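Local coordinates for ABC-type transport system, sugar-family extracellular solute-binding protein (Peptoclostridium difficile 630, PDB 6HNI) that binds tyrosine between its two lobes, probably as the solute-binding lipoprotein of an ABC-type transport system, and has adhesive properties, at residues S228-A231 with T232-I236; I192-S195 with N196-N199; A47-N51 with G52-G56; A77-F80 with A81-K84. The protein carries 1 engineered substitution. All coordinates share one frame; numbering follows the deposited sequence. Where two conformers were deposited one is given.

Contact 1 (S228-A231 with T232-I236)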
loop_
_atom_site.group_PDB
_atom_site.type_symbol
_atom_site.label_atom_id
_atom_site.label_comp_id
_atom_site.label_asym_id
_atom_site.label_seq_id
_atom_site.Cartn_x
_atom_site.Cartn_y
_atom_site.Cartn_z
ATOM N N SER A 228 -16.270 5.500 0.328
ATOM C CA SER A 228 -16.790 5.735 1.666
ATOM C C SER A 228 -18.197 6.367 1.651
ATOM O O SER A 228 -19.102 5.921 2.363
ATOM C CB SER A 228 -15.832 6.644 2.472
ATOM O OG SER A 228 -16.436 7.070 3.691
ATOM N N LYS A 229 -18.360 7.405 0.857
ATOM C CA LYS A 229 -19.606 8.148 0.819
ATOM C C LYS A 229 -20.758 7.218 0.400
ATOM O O LYS A 229 -21.810 7.163 1.059
ATOM C CB LYS A 229 -19.483 9.349 -0.138
ATOM C CG LYS A 229 -20.608 10.328 -0.040
ATOM C CD LYS A 229 -20.486 11.303 1.098
ATOM C CE LYS A 229 -21.706 12.211 1.075
ATOM N NZ LYS A 229 -21.585 13.272 2.094
ATOM N N ILE A 230 -20.561 6.480 -0.688
ATOM C CA ILE A 230 -21.613 5.582 -1.180
ATOM C C ILE A 230 -21.826 4.383 -0.233
ATOM O O ILE A 230 -22.960 3.955 0.041
ATOM C CB ILE A 230 -21.323 5.111 -2.622
ATOM C CG1 ILE A 230 -21.386 6.320 -3.577
ATOM C CG2 ILE A 230 -22.320 4.049 -3.087
ATOM C CD1 ILE A 230 -20.779 6.121 -4.929
ATOM N N ALA A 231 -20.743 3.810 0.272
ATOM C CA ALA A 231 -20.890 2.669 1.172
ATOM C C ALA A 231 -21.636 3.043 2.448
ATOM O O ALA A 231 -22.529 2.303 2.898
ATOM C CB ALA A 231 -19.526 2.089 1.520
ATOM N N THR A 232 -21.264 4.171 3.036
ATOM C CA THR A 232 -21.769 4.595 4.319
ATOM C C THR A 232 -23.249 4.977 4.199
ATOM O O THR A 232 -24.037 4.696 5.100
ATOM C CB THR A 232 -20.917 5.738 4.913
ATOM O OG1 THR A 232 -19.561 5.304 4.954
ATOM C CG2 THR A 232 -21.338 6.072 6.324
ATOM N N GLU A 233 -23.621 5.612 3.095
ATOM C CA GLU A 233 -25.044 5.930 2.808
ATOM C C GLU A 233 -25.941 4.685 2.755
ATOM O O GLU A 233 -27.084 4.725 3.176
ATOM C CB GLU A 233 -25.174 6.734 1.499
ATOM C CG GLU A 233 -24.895 8.208 1.715
ATOM C CD GLU A 233 -25.239 9.131 0.559
ATOM O OE1 GLU A 233 -25.763 8.669 -0.475
ATOM O OE2 GLU A 233 -24.971 10.351 0.705
ATOM N N ASN A 234 -25.324 3.589 2.289
ATOM C CA ASN A 234 -25.905 2.253 2.177
ATOM C C ASN A 234 -25.676 1.337 3.384
ATOM O O ASN A 234 -26.029 0.163 3.363
ATOM C CB ASN A 234 -25.510 1.650 0.824
ATOM C CG ASN A 234 -26.223 2.360 -0.330
ATOM O OD1 ASN A 234 -27.423 2.190 -0.485
ATOM N ND2 ASN A 234 -25.529 3.215 -1.072
ATOM N N LYS A 235 -25.065 1.897 4.455
ATOM C CA LYS A 235 -24.846 1.195 5.731
ATOM C C LYS A 235 -23.963 -0.055 5.579
ATOM O O LYS A 235 -24.116 -1.019 6.307
ATOM C CB LYS A 235 -26.187 0.853 6.437
ATOM C CG LYS A 235 -27.109 2.032 6.618
ATOM C CD LYS A 235 -26.576 3.122 7.515
ATOM C CE LYS A 235 -27.515 4.319 7.422
ATOM N NZ LYS A 235 -27.657 4.989 8.734
ATOM N N ILE A 236 -23.014 0.001 4.635
ATOM C CA ILE A 236 -22.045 -1.083 4.396
ATOM C C ILE A 236 -20.746 -0.732 5.124
ATOM O O ILE A 236 -20.123 0.276 4.770
ATOM C CB ILE A 236 -21.743 -1.281 2.881
ATOM C CG1 ILE A 236 -23.034 -1.586 2.071
ATOM C CG2 ILE A 236 -20.750 -2.429 2.643
ATOM C CD1 ILE A 236 -22.810 -1.589 0.565
#

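Contact 2 (I192-S195 with N196-N199)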
loop_
_atom_site.group_PDB
_atom_site.type_symbol
_atom_site.label_atom_id
_atom_site.label_comp_id
_atom_site.label_asym_id
_atom_site.label_seq_id
_atom_site.Cartn_x
_atom_site.Cartn_y
_atom_site.Cartn_z
ATOM N N ILE A 192 -12.115 -3.514 -11.750
ATOM C CA ILE A 192 -12.123 -2.305 -12.579
ATOM C C ILE A 192 -10.707 -1.977 -13.072
ATOM O O ILE A 192 -9.734 -2.622 -12.650
ATOM C CB ILE A 192 -12.716 -1.121 -11.790
ATOM C CG1 ILE A 192 -11.810 -0.764 -10.581
ATOM C CG2 ILE A 192 -14.177 -1.409 -11.387
ATOM C CD1 ILE A 192 -12.180 0.529 -9.923
ATOM N N THR A 193 -10.588 -1.012 -13.980
ATOM C CA THR A 193 -9.291 -0.580 -14.500
ATOM C C THR A 193 -9.088 0.908 -14.509
ATOM O O THR A 193 -7.961 1.326 -14.744
ATOM C CB THR A 193 -9.019 -1.089 -15.934
ATOM O OG1 THR A 193 -10.059 -0.659 -16.792
ATOM C CG2 THR A 193 -8.927 -2.585 -15.973
ATOM N N THR A 194 -10.106 1.702 -14.208
ATOM C CA THR A 194 -10.047 3.157 -14.276
ATOM C C THR A 194 -10.778 3.778 -13.095
ATOM O O THR A 194 -11.766 3.181 -12.554
ATOM C CB THR A 194 -10.678 3.706 -15.583
ATOM O OG1 THR A 194 -12.069 3.440 -15.549
ATOM C CG2 THR A 194 -10.073 3.060 -16.780
ATOM N N SER A 195 -10.407 4.988 -12.721
ATOM C CA SER A 195 -11.080 5.723 -11.663
ATOM C C SER A 195 -12.537 6.057 -12.046
ATOM O O SER A 195 -13.403 6.175 -11.163
ATOM C CB SER A 195 -10.398 7.039 -11.287
ATOM O OG SER A 195 -10.249 7.867 -12.397
ATOM N N ASN A 196 -12.803 6.224 -13.351
ATOM C CA ASN A 196 -14.174 6.501 -13.803
ATOM C C ASN A 196 -15.127 5.368 -13.499
ATOM O O ASN A 196 -16.329 5.619 -13.476
ATOM C CB ASN A 196 -14.169 6.841 -15.285
ATOM C CG ASN A 196 -13.731 8.269 -15.555
ATOM O OD1 ASN A 196 -13.800 9.141 -14.680
ATOM N ND2 ASN A 196 -13.314 8.528 -16.802
ATOM N N GLU A 197 -14.649 4.151 -13.298
ATOM C CA GLU A 197 -15.477 2.987 -12.969
ATOM C C GLU A 197 -15.809 2.834 -11.522
ATOM O O GLU A 197 -16.575 1.970 -11.183
ATOM C CB GLU A 197 -14.827 1.693 -13.455
ATOM C CG GLU A 197 -14.681 1.531 -14.945
ATOM C CD GLU A 197 -13.793 0.365 -15.321
ATOM O OE1 GLU A 197 -14.264 -0.679 -15.787
ATOM O OE2 GLU A 197 -12.597 0.473 -15.171
ATOM N N VAL A 198 -15.231 3.638 -10.627
ATOM C CA VAL A 198 -15.441 3.462 -9.202
ATOM C C VAL A 198 -16.922 3.629 -8.809
ATOM O O VAL A 198 -17.446 2.805 -8.041
ATOM C CB VAL A 198 -14.526 4.412 -8.395
ATOM C CG1 VAL A 198 -14.902 4.480 -6.922
ATOM C CG2 VAL A 198 -13.071 3.952 -8.554
ATOM N N ASN A 199 -17.581 4.678 -9.317
ATOM C CA ASN A 199 -18.958 4.978 -8.895
ATOM C C ASN A 199 -19.868 3.791 -9.150
ATOM O O ASN A 199 -20.524 3.262 -8.215
ATOM C CB ASN A 199 -19.456 6.206 -9.619
ATOM C CG ASN A 199 -20.814 6.691 -9.105
ATOM O OD1 ASN A 199 -21.766 5.902 -9.032
ATOM N ND2 ASN A 199 -20.902 7.966 -8.706
HETATM O O HOH W 1 -12.484 -2.217 -16.790
HETATM O O HOH W 2 -16.351 6.951 -10.578
HETATM O O HOH W 3 -10.777 7.156 -15.253
HETATM O O HOH W 4 -12.372 9.499 -12.351
#

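Contact 3 (A47-N51 with G52-G56)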
loop_
_atom_site.group_PDB
_atom_site.type_symbol
_atom_site.label_atom_id
_atom_site.label_comp_id
_atom_site.label_asym_id
_atom_site.label_seq_id
_atom_site.Cartn_x
_atom_site.Cartn_y
_atom_site.Cartn_z
ATOM N N ALA A 47 15.032 8.709 7.920
ATOM C CA ALA A 47 16.089 7.740 8.201
ATOM C C ALA A 47 17.391 8.244 7.590
ATOM O O ALA A 47 18.462 8.149 8.214
ATOM C CB ALA A 47 15.757 6.319 7.694
ATOM N N LEU A 48 17.361 8.779 6.383
ATOM C CA LEU A 48 18.606 9.205 5.745
ATOM C C LEU A 48 19.176 10.346 6.545
ATOM O O LEU A 48 20.406 10.346 6.835
ATOM C CB LEU A 48 18.381 9.623 4.297
ATOM C CG LEU A 48 18.335 8.505 3.255
ATOM C CD1 LEU A 48 17.947 9.166 1.958
ATOM C CD2 LEU A 48 19.629 7.734 3.049
ATOM N N GLU A 49 18.349 11.290 6.961
ATOM C CA GLU A 49 18.825 12.428 7.721
ATOM C C GLU A 49 19.450 12.002 9.065
ATOM O O GLU A 49 20.514 12.512 9.447
ATOM C CB GLU A 49 17.704 13.435 8.004
ATOM C CG GLU A 49 17.284 14.288 6.811
ATOM C CD GLU A 49 16.893 15.707 7.197
ATOM O OE1 GLU A 49 16.828 15.997 8.413
ATOM O OE2 GLU A 49 16.648 16.513 6.270
ATOM N N LYS A 50 18.812 11.100 9.789
ATOM C CA LYS A 50 19.344 10.588 11.059
ATOM C C LYS A 50 20.722 9.913 10.901
ATOM O O LYS A 50 21.558 9.941 11.824
ATOM C CB LYS A 50 18.353 9.643 11.724
ATOM C CG LYS A 50 18.707 9.441 13.186
ATOM C CD LYS A 50 17.910 8.365 13.792
ATOM C CE LYS A 50 18.174 8.297 15.282
ATOM N NZ LYS A 50 17.327 7.179 15.759
ATOM N N ASN A 51 20.977 9.367 9.722
ATOM C CA ASN A 51 22.200 8.696 9.378
ATOM C C ASN A 51 23.231 9.592 8.671
ATOM O O ASN A 51 24.234 9.096 8.176
ATOM C CB ASN A 51 21.894 7.445 8.587
ATOM C CG ASN A 51 21.377 6.330 9.465
ATOM O OD1 ASN A 51 22.155 5.527 9.956
ATOM N ND2 ASN A 51 20.045 6.225 9.606
ATOM N N GLY A 52 22.958 10.894 8.659
ATOM C CA GLY A 52 23.871 11.898 8.176
ATOM C C GLY A 52 23.807 12.211 6.704
ATOM O O GLY A 52 24.714 12.853 6.180
ATOM N N PHE A 53 22.702 11.808 6.043
ATOM C CA PHE A 53 22.529 12.058 4.621
ATOM C C PHE A 53 21.422 13.065 4.454
ATOM O O PHE A 53 20.259 12.764 4.702
ATOM C CB PHE A 53 22.192 10.781 3.892
ATOM C CG PHE A 53 23.319 9.813 3.836
ATOM C CD1 PHE A 53 24.272 9.916 2.841
ATOM C CD2 PHE A 53 23.426 8.813 4.773
ATOM C CE1 PHE A 53 25.310 8.998 2.779
ATOM C CE2 PHE A 53 24.453 7.890 4.713
ATOM C CZ PHE A 53 25.380 7.971 3.710
ATOM N N LYS A 54 21.800 14.260 4.053
ATOM C CA LYS A 54 20.915 15.406 4.124
ATOM C C LYS A 54 20.816 16.059 2.740
ATOM O O LYS A 54 21.841 16.374 2.114
ATOM C CB LYS A 54 21.467 16.344 5.211
ATOM C CG LYS A 54 20.880 17.735 5.258
ATOM C CD LYS A 54 19.369 17.743 5.366
ATOM C CE LYS A 54 18.855 19.158 5.589
ATOM N NZ LYS A 54 19.073 19.593 7.002
ATOM N N ASP A 55 19.586 16.249 2.269
ATOM C CA ASP A 55 19.305 16.862 0.943
ATOM C C ASP A 55 19.879 18.271 0.913
ATOM O O ASP A 55 19.726 19.033 1.876
ATOM C CB ASP A 55 17.788 16.929 0.669
ATOM C CG ASP A 55 17.463 17.324 -0.773
ATOM O OD1 ASP A 55 18.249 17.009 -1.700
ATOM O OD2 ASP A 55 16.389 17.944 -1.002
ATOM N N GLY A 56 20.567 18.599 -0.173
ATOM C CA GLY A 56 21.230 19.882 -0.270
ATOM C C GLY A 56 22.617 19.889 0.358
ATOM O O GLY A 56 23.331 20.906 0.241
HETATM O O HOH W 5 17.154 15.491 3.638
#

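Contact 4 (A77-F80 with A81-K84)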
loop_
_atom_site.group_PDB
_atom_site.type_symbol
_atom_site.label_atom_id
_atom_site.label_comp_id
_atom_site.label_asym_id
_atom_site.label_seq_id
_atom_site.Cartn_x
_atom_site.Cartn_y
_atom_site.Cartn_z
ATOM N N ALA A 77 11.076 6.825 -14.550
ATOM C CA ALA A 77 12.109 5.785 -14.372
ATOM C C ALA A 77 13.130 5.868 -15.462
ATOM O O ALA A 77 14.356 5.774 -15.210
ATOM C CB ALA A 77 11.494 4.409 -14.319
ATOM N N SER A 78 12.719 6.042 -16.695
ATOM C CA SER A 78 13.600 6.246 -17.822
ATOM C C SER A 78 14.583 7.420 -17.589
ATOM O O SER A 78 15.774 7.292 -17.876
ATOM C CB SER A 78 12.783 6.532 -19.098
ATOM O OG SER A 78 13.619 6.827 -20.199
ATOM N N LYS A 79 14.051 8.540 -17.113
ATOM C CA LYS A 79 14.863 9.724 -16.894
ATOM C C LYS A 79 15.817 9.480 -15.712
ATOM O O LYS A 79 16.987 9.900 -15.771
ATOM C CB LYS A 79 13.957 10.926 -16.639
ATOM C CG LYS A 79 14.675 12.248 -16.432
ATOM C CD LYS A 79 15.553 12.573 -17.619
ATOM C CE LYS A 79 15.927 14.062 -17.728
ATOM N NZ LYS A 79 16.480 14.613 -16.462
ATOM N N PHE A 80 15.402 8.830 -14.648
ATOM C CA PHE A 80 16.333 8.469 -13.576
ATOM C C PHE A 80 17.443 7.593 -14.080
ATOM O O PHE A 80 18.650 7.799 -13.653
ATOM C CB PHE A 80 15.640 7.724 -12.433
ATOM C CG PHE A 80 14.768 8.542 -11.536
ATOM C CD1 PHE A 80 14.757 9.930 -11.528
ATOM C CD2 PHE A 80 13.973 7.890 -10.600
ATOM C CE1 PHE A 80 13.979 10.647 -10.643
ATOM C CE2 PHE A 80 13.182 8.605 -9.723
ATOM C CZ PHE A 80 13.138 9.969 -9.746
ATOM N N ALA A 81 17.215 6.652 -14.965
ATOM C CA ALA A 81 18.228 5.784 -15.512
ATOM C C ALA A 81 19.191 6.591 -16.397
ATOM O O ALA A 81 20.439 6.491 -16.254
ATOM C CB ALA A 81 17.621 4.604 -16.255
ATOM N N SER A 82 18.672 7.434 -17.268
ATOM C CA SER A 82 19.552 8.228 -18.142
ATOM C C SER A 82 20.301 9.351 -17.361
ATOM O O SER A 82 21.407 9.777 -17.750
ATOM C CB SER A 82 18.775 8.717 -19.364
ATOM O OG SER A 82 17.741 9.589 -18.998
ATOM N N ASP A 83 19.732 9.804 -16.250
ATOM C CA ASP A 83 20.392 10.714 -15.314
ATOM C C ASP A 83 21.532 10.028 -14.572
ATOM O O ASP A 83 22.340 10.709 -13.949
ATOM C CB ASP A 83 19.469 11.203 -14.177
ATOM C CG ASP A 83 18.455 12.268 -14.589
ATOM O OD1 ASP A 83 18.573 12.849 -15.710
ATOM O OD2 ASP A 83 17.516 12.534 -13.738
ATOM N N LYS A 84 21.617 8.707 -14.588
ATOM C CA LYS A 84 22.658 7.970 -13.843
ATOM C C LYS A 84 22.586 8.210 -12.335
ATOM O O LYS A 84 23.625 8.422 -11.663
ATOM C CB LYS A 84 24.070 8.235 -14.445
ATOM C CG LYS A 84 24.168 7.949 -15.941
ATOM C CD LYS A 84 25.499 8.311 -16.581
ATOM C CE LYS A 84 25.532 7.830 -18.018
ATOM N NZ LYS A 84 26.216 8.781 -18.911
HETATM O O HOH W 6 15.671 8.609 -20.671
#

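Contact 1 (S228-A231 with T232-I236)
T232 turns back on the helix and spends its hydroxyl on S228: OG1 donates to S228 O at 2.7 Å. The first torsion (chi1 -55°) sets OG1 beside the residue's own backbone N, within reach of the carbonyl one turn earlier. The same oxygen accepts the helical bond from T232 N at 2.9 Å, and the two donors arrive from opposite faces of the S228 carbonyl plane, so one acceptor is gripped twice by one residue.

I230 O is used in the same way. N234 N reaches it at 3.3 Å with a bent N-H...O angle of 144°, while N234 ND2 comes from the other face at 2.9 Å, with I230 O lying close to the amide plane. The amide runs beside the I230 side chain, pointing the same way, and ND2 is 3.9 Å from CG2 of I230. On the exposed flank, the bent K229 chain passes E233 at an angle; K229 NZ and E233 OE2 remain 4.7 Å apart, too far for a salt bridge.

The helix stops in a Schellman motif. K235 takes positive phi (61°), K235 N bonds to T232 O, and I236 N returns to A231 O with a nearly straight bond of 2.9 Å.

The buried S228 OG finds its hydrogen-bond partner outside this turn, at G249 O. S228 and T232 pack on I297 of helix 295-300, I230 faces I202 and S203 of helix 198-205, and I236 covers V206 and I209 as the chain leaves helix 224-233 for strand 238-240.

Contact 2 (I192-S195 with N196-N199)
Two waters join S195 OG to N196, one at the backbone N of N196 and the other at its OD1, 2.8 Å from that oxygen.

E197 carries the contact. Its chain, extended beyond CG, reaches back to the start of the turn, past the I192 side chain running the other way, and brings OE2 to the backbone amides of T193 and T194. T193 N donates to E197 OE2 at 2.8 Å and 165°, on the syn side but 33° out of the carboxylate plane; the bond from T194 N, 2.9 Å from OE2, is weak. T194 OG1 also lies 3.0 Å from E197 OE2. A water donates to E197 OE1 at 2.6 Å and also bonds to T193 OG1. In return, E197 N bonds to T194 O at 3.1 Å.

V198 N bonds to S195 O, and V198 CG2 touches I192 CD1 at 3.8 Å, an apolar pair continued by M161 of strand 157-163. For N199, a water links its N to S195 O.

The E197 carboxylate, folded back onto the amides of T193 and T194, ties the start of helix 198-205 to the turn after strand 186-192, a strand-to-helix connection in the parallel alpha/beta lobe of a periplasmic-binding-protein fold.

Contact 3 (A47-N51 with G52-G56)
L48 and F53 form the close-packed side of this turn. L48 CB and F53 CB stand 4.0 Å apart, the two side chains crossing at a slant. F53 N bonds to L48 O at 2.8 Å with an N-H...O angle of 159°. That oxygen also sits at the edge of the F53 ring, near its plane. The torsion that places CG of F53 beside the backbone N (chi1 -69°) brings F53 CD2 to 3.5 Å from N51 O. I59 of strand 59-65 meets both L48 and F53, and V270 of helix 258-273 touches L48 and N51.

The F53 N bond is one half of the Schellman motif that ends helix 35-50; G52, the C-prime residue with phi 88°, supplies the other, its N returning to E49 O at 3.0 Å. Positive phi suits glycine here. N51 uses both its side chain and its backbone N on A47 O, one turn back; N51 ND2 makes a nearly straight bond of 2.9 Å to A47 O, the two donors approaching from opposite faces of the carbonyl.

On the exposed side the grip is slacker. E49 OE2 meets the methylenes of K54 rather than its ammonium: it lies 3.1 Å from K54 CD, whereas the salt bridge from E49 OE2 to K54 NZ is long at 4.0 Å. A water donates to E49 OE2 and accepts from D55 N, bridging helix and loop before D55 OD1 takes the amide of I61.

Contact 4 (A77-F80 with A81-K84)
K79 and D83, one turn apart at the end of helix 70-82, are joined by a salt bridge of 2.8 Å between K79 NZ and D83 OD1. The lysine can be followed outward. From CB, which points away from the last turn, the first torsion sends CG opposite the backbone N (chi1 -178°), and CG comes 3.9 Å from D83 OD2. A bend at chi2 (57°) turns the chain along the helix, leaving CD near both D83 OD1 and S82 OG. CE draws closer to OD1, and a second bend, at chi4, delivers NZ to the syn lone pair of that oxygen. The more distant OD2 has a long, weak ion pair with K85 and lies near the plane of the F80 ring, at its edge.

The aspartate is held from its other end as well: D83 N donates to K79 O at 2.8 Å, so the same two residues are linked by backbone and by charge. D83 CG is only 3.0 Å from K79 O, bringing the carboxylate close to a carbonyl at the helix C-terminus.

Alongside, a water bridges S78 OG and S82 OG, 2.8 Å from each, with a weak further bond to S78 O. K84 then takes positive phi (61°) in a Schellman motif, K84 N bonding to A81 O. F80, buried, packs on D62 and Q64 of strand 59-65.

With the D83 carboxylate close to K79 O and its side chain touching that of D62, the ammonium of K79 probably offsets a crowding of negative charge and favours the ionised aspartate.

All four contacts are local turns at the ends of helices: contacts 1, 3 and 4 finish helices 224-233, 35-50 and 70-82 in Schellman motifs, while contact 2 opens helix 198-205. Contacts 1 and 2 share a lobe and touch, I230 CD1 meeting N199 ND2 at 4.2 Å; contacts 3 and 4 both touch strand 59-65 in the other lobe, at I59 and at D62 and Q64, their centres about 22 Å apart. Contact 3 is the surface one, and the others are partly buried. Their polar chemistry also differs: doubled carbonyl bonds in contact 1, a carboxylate on backbone amides in contact 2, a long ion pair in contact 3 and a short one in contact 4.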